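Local atomic coordinates of putative periplasmic protein (PDB entry 3OE3), a protein that probably shields the bacterium from host lysozyme, acting as a periplasmic inhibitor of C-type lysozymes. Residues 53-58 and 62-67. Residues are numbered along the deposited sequence; the frame is centred on the assembly and turned at random.
Sequences NYEAID and TYKLYT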
ATOM      1  N   ASN C  53     -13.301  -9.988   0.122  1.00 15.86           N
ATOM      2  CA  ASN C  53     -13.158  -9.603  -1.267  1.00 16.86           C
ATOM      3  C   ASN C  53     -13.063  -8.101  -1.376  1.00 14.92           C
ATOM      4  O   ASN C  53     -13.854  -7.367  -0.770  1.00 17.84           O
ATOM      5  CB  ASN C  53     -14.350 -10.115  -2.067  1.00 16.24           C
ATOM      6  CG  ASN C  53     -14.592 -11.594  -1.845  1.00 23.11           C
ATOM      7  OD1 ASN C  53     -13.726 -12.416  -2.117  1.00 24.76           O
ATOM      8  ND2 ASN C  53     -15.754 -11.931  -1.316  1.00 29.37           N
ATOM      9  N   TYR C  54     -12.084  -7.640  -2.143  1.00 12.30           N
ATOM     10  CA  TYR C  54     -11.759  -6.213  -2.187  1.00 14.75           C
ATOM     11  C   TYR C  54     -11.883  -5.658  -3.595  1.00 16.32           C
ATOM     12  O   TYR C  54     -11.657  -6.367  -4.576  1.00 14.92           O
ATOM     13  CB  TYR C  54     -10.330  -5.966  -1.669  1.00 15.63           C
ATOM     14  CG  TYR C  54     -10.061  -6.443  -0.254  1.00 12.38           C
ATOM     15  CD1 TYR C  54      -9.814  -7.794   0.011  1.00 14.25           C
ATOM     16  CD2 TYR C  54     -10.056  -5.548   0.824  1.00 12.71           C
ATOM     17  CE1 TYR C  54      -9.574  -8.241   1.300  1.00 15.18           C
ATOM     18  CE2 TYR C  54      -9.811  -5.997   2.118  1.00 15.15           C
ATOM     19  CZ  TYR C  54      -9.569  -7.338   2.345  1.00 19.02           C
ATOM     20  OH  TYR C  54      -9.316  -7.785   3.624  1.00 18.48           O
ATOM     21  N   GLU C  55     -12.222  -4.376  -3.690  1.00 16.44           N
ATOM     22  CA  GLU C  55     -12.263  -3.690  -4.977  1.00 16.22           C
ATOM     23  C   GLU C  55     -11.505  -2.376  -4.905  1.00 15.28           C
ATOM     24  O   GLU C  55     -11.439  -1.737  -3.860  1.00 14.61           O
ATOM     25  CB  GLU C  55     -13.710  -3.443  -5.427  1.00 21.65           C
ATOM     26  CG  GLU C  55     -14.464  -2.461  -4.557  1.00 22.57           C
ATOM     27  CD  GLU C  55     -15.838  -2.090  -5.122  1.00 33.64           C
ATOM     28  OE1 GLU C  55     -16.120  -2.409  -6.298  1.00 33.67           O
ATOM     29  OE2 GLU C  55     -16.625  -1.467  -4.382  1.00 41.79           O
ATOM     30  N   ALA C  56     -10.926  -1.969  -6.026  1.00 18.25           N
ATOM     31  CA  ALA C  56     -10.203  -0.704  -6.069  1.00 16.34           C
ATOM     32  C   ALA C  56     -11.140   0.449  -5.745  1.00 17.30           C
ATOM     33  O   ALA C  56     -12.281   0.492  -6.215  1.00 20.97           O
ATOM     34  CB  ALA C  56      -9.566  -0.509  -7.451  1.00 18.90           C
ATOM     35  N   ILE C  57     -10.650   1.369  -4.922  1.00 16.76           N
ATOM     36  CA  ILE C  57     -11.407   2.557  -4.546  1.00 17.63           C
ATOM     37  C   ILE C  57     -11.533   3.517  -5.725  1.00 22.15           C
ATOM     38  O   ILE C  57     -12.555   4.189  -5.879  1.00 29.79           O
ATOM     39  CB  ILE C  57     -10.759   3.237  -3.338  1.00 21.15           C
ATOM     40  CG1 ILE C  57     -10.838   2.277  -2.152  1.00 20.26           C
ATOM     41  CG2 ILE C  57     -11.458   4.548  -3.014  1.00 28.68           C
ATOM     42  CD1 ILE C  57     -10.039   2.686  -0.986  1.00 25.13           C
ATOM     43  N   ASP C  58     -10.500   3.564  -6.563  1.00 19.13           N
ATOM     44  CA  ASP C  58     -10.510   4.416  -7.751  1.00 23.08           C
ATOM     45  C   ASP C  58     -11.243   3.667  -8.856  1.00 23.51           C
ATOM     46  O   ASP C  58     -10.754   2.667  -9.363  1.00 23.47           O
ATOM     47  CB  ASP C  58      -9.070   4.746  -8.174  1.00 24.46           C
ATOM     48  CG  ASP C  58      -8.999   5.706  -9.355  1.00 31.79           C
ATOM     49  OD1 ASP C  58      -9.982   5.823 -10.114  1.00 30.86           O
ATOM     50  OD2 ASP C  58      -7.940   6.345  -9.521  1.00 33.24           O
ATOM     51  N   THR C  62     -10.181  -1.618 -12.352  1.00 18.02           N
ATOM     52  CA  THR C  62     -11.159  -2.690 -12.224  1.00 18.36           C
ATOM     53  C   THR C  62     -10.590  -3.908 -11.498  1.00 17.37           C
ATOM     54  O   THR C  62     -11.188  -4.980 -11.514  1.00 17.19           O
ATOM     55  CB  THR C  62     -11.698  -3.128 -13.603  1.00 26.55           C
ATOM     56  OG1 THR C  62     -10.634  -3.698 -14.373  1.00 25.47           O
ATOM     57  CG2 THR C  62     -12.288  -1.929 -14.355  1.00 31.54           C
ATOM     58  N   TYR C  63      -9.439  -3.746 -10.844  1.00 16.30           N
ATOM     59  CA  TYR C  63      -8.888  -4.825 -10.044  1.00 15.61           C
ATOM     60  C   TYR C  63      -9.829  -5.211  -8.919  1.00 13.84           C
ATOM     61  O   TYR C  63     -10.373  -4.350  -8.221  1.00 15.75           O
ATOM     62  CB  TYR C  63      -7.528  -4.432  -9.442  1.00 15.91           C
ATOM     63  CG  TYR C  63      -6.439  -4.207 -10.475  1.00 16.01           C
ATOM     64  CD1 TYR C  63      -5.981  -5.253 -11.282  1.00 14.03           C
ATOM     65  CD2 TYR C  63      -5.859  -2.960 -10.632  1.00 14.25           C
ATOM     66  CE1 TYR C  63      -4.991  -5.050 -12.204  1.00 17.07           C
ATOM     67  CE2 TYR C  63      -4.862  -2.746 -11.571  1.00 18.87           C
ATOM     68  CZ  TYR C  63      -4.437  -3.794 -12.360  1.00 20.03           C
ATOM     69  OH  TYR C  63      -3.449  -3.589 -13.296  1.00 23.13           O
ATOM     70  N   LYS C  64     -10.009  -6.515  -8.753  1.00 12.14           N
ATOM     71  CA  LYS C  64     -10.671  -7.070  -7.594  1.00 13.31           C
ATOM     72  C   LYS C  64      -9.846  -8.241  -7.046  1.00 13.07           C
ATOM     73  O   LYS C  64      -9.284  -9.059  -7.800  1.00 14.57           O
ATOM     74  CB  LYS C  64     -12.100  -7.511  -7.938  1.00 15.81           C
ATOM     75  CG  LYS C  64     -13.031  -6.356  -8.273  1.00 21.32           C
ATOM     76  CD  LYS C  64     -14.449  -6.854  -8.554  1.00 25.04           C
ATOM     77  CE  LYS C  64     -15.443  -5.705  -8.614  1.00 29.93           C
ATOM     78  NZ  LYS C  64     -14.982  -4.615  -9.514  1.00 27.69           N
ATOM     79  N   LEU C  65      -9.763  -8.297  -5.725  1.00 13.12           N
ATOM     80  CA  LEU C  65      -8.971  -9.295  -5.039  1.00 12.91           C
ATOM     81  C   LEU C  65      -9.940 -10.150  -4.244  1.00 16.01           C
ATOM     82  O   LEU C  65     -10.651  -9.658  -3.348  1.00 18.07           O
ATOM     83  CB  LEU C  65      -7.958  -8.595  -4.106  1.00 11.96           C
ATOM     84  CG  LEU C  65      -7.159  -9.492  -3.158  1.00 12.11           C
ATOM     85  CD1 LEU C  65      -6.194 -10.366  -3.965  1.00 16.17           C
ATOM     86  CD2 LEU C  65      -6.395  -8.652  -2.102  1.00 13.83           C
ATOM     87  N   TYR C  66     -10.013 -11.430  -4.591  1.00 15.55           N
ATOM     88  CA  TYR C  66     -10.919 -12.328  -3.904  1.00 19.18           C
ATOM     89  C   TYR C  66     -10.122 -13.257  -3.024  1.00 22.15           C
ATOM     90  O   TYR C  66      -9.233 -13.957  -3.504  1.00 23.66           O
ATOM     91  CB  TYR C  66     -11.730 -13.139  -4.912  1.00 18.00           C
ATOM     92  CG  TYR C  66     -12.604 -12.280  -5.781  1.00 26.13           C
ATOM     93  CD1 TYR C  66     -13.912 -12.008  -5.422  1.00 26.60           C
ATOM     94  CD2 TYR C  66     -12.117 -11.720  -6.952  1.00 30.24           C
ATOM     95  CE1 TYR C  66     -14.714 -11.213  -6.214  1.00 24.91           C
ATOM     96  CE2 TYR C  66     -12.915 -10.924  -7.747  1.00 30.27           C
ATOM     97  CZ  TYR C  66     -14.212 -10.680  -7.373  1.00 23.39           C
ATOM     98  OH  TYR C  66     -15.013  -9.890  -8.167  1.00 31.99           O
ATOM     99  N   THR C  67     -10.435 -13.272  -1.734  1.00 18.13           N
ATOM    100  CA  THR C  67      -9.672 -14.102  -0.818  1.00 20.23           C
ATOM    101  C   THR C  67     -10.580 -14.973   0.035  1.00 27.31           C
ATOM    102  O   THR C  67     -11.711 -14.598   0.353  1.00 24.00           O
ATOM    103  CB  THR C  67      -8.751 -13.264   0.098  1.00 21.71           C
ATOM    104  OG1 THR C  67      -9.480 -12.807   1.244  1.00 24.69           O
ATOM    105  CG2 THR C  67      -8.170 -12.062  -0.659  1.00 22.34           C
TER
HETATM  106  O   HOH W   1     -13.892 -14.895  -1.497  1.00 35.11           O
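N53 lays its amide across the start of the Y66 side chain, N53 OD1 standing 3.3 Å from Y66 CD1 with the amide and ring planes turned 50° apart. The CG of N53 lies anti to the carbonyl carbon (chi1 -52°), a torsion that swings the amide over the neighbouring strand. There OD1 accepts a weak hydrogen bond from T67 N (3.4 Å), while a water gives one hydrogen to OD1 at 2.6 Å and the other to T67 O. Further along this face, E55 and K64 run side by side; E55 OE1 and K64 NZ stay 4.1 Å apart, too far for a salt bridge, and E55 OE2 makes a weak, long ion pair with R44. On the opposite face, Y54 and L65 point the same way into the barrel, Y54 CD1 4.1 Å from L65 CD2. M43 and L45 meet Y54, and M18, V20 and Y22 meet L65. Two backbone hydrogen bonds pair Y54 with L65, N to O at 2.8 Å and O to N at 2.9 Å. A56 N adds a longer hydrogen bond to Y63 O (3.3 Å). Consecutive antiparallel strands linked by a short turn make this a beta hairpin, formed by 52-56 and 64-68 in the closed eight-stranded MliC-family barrel.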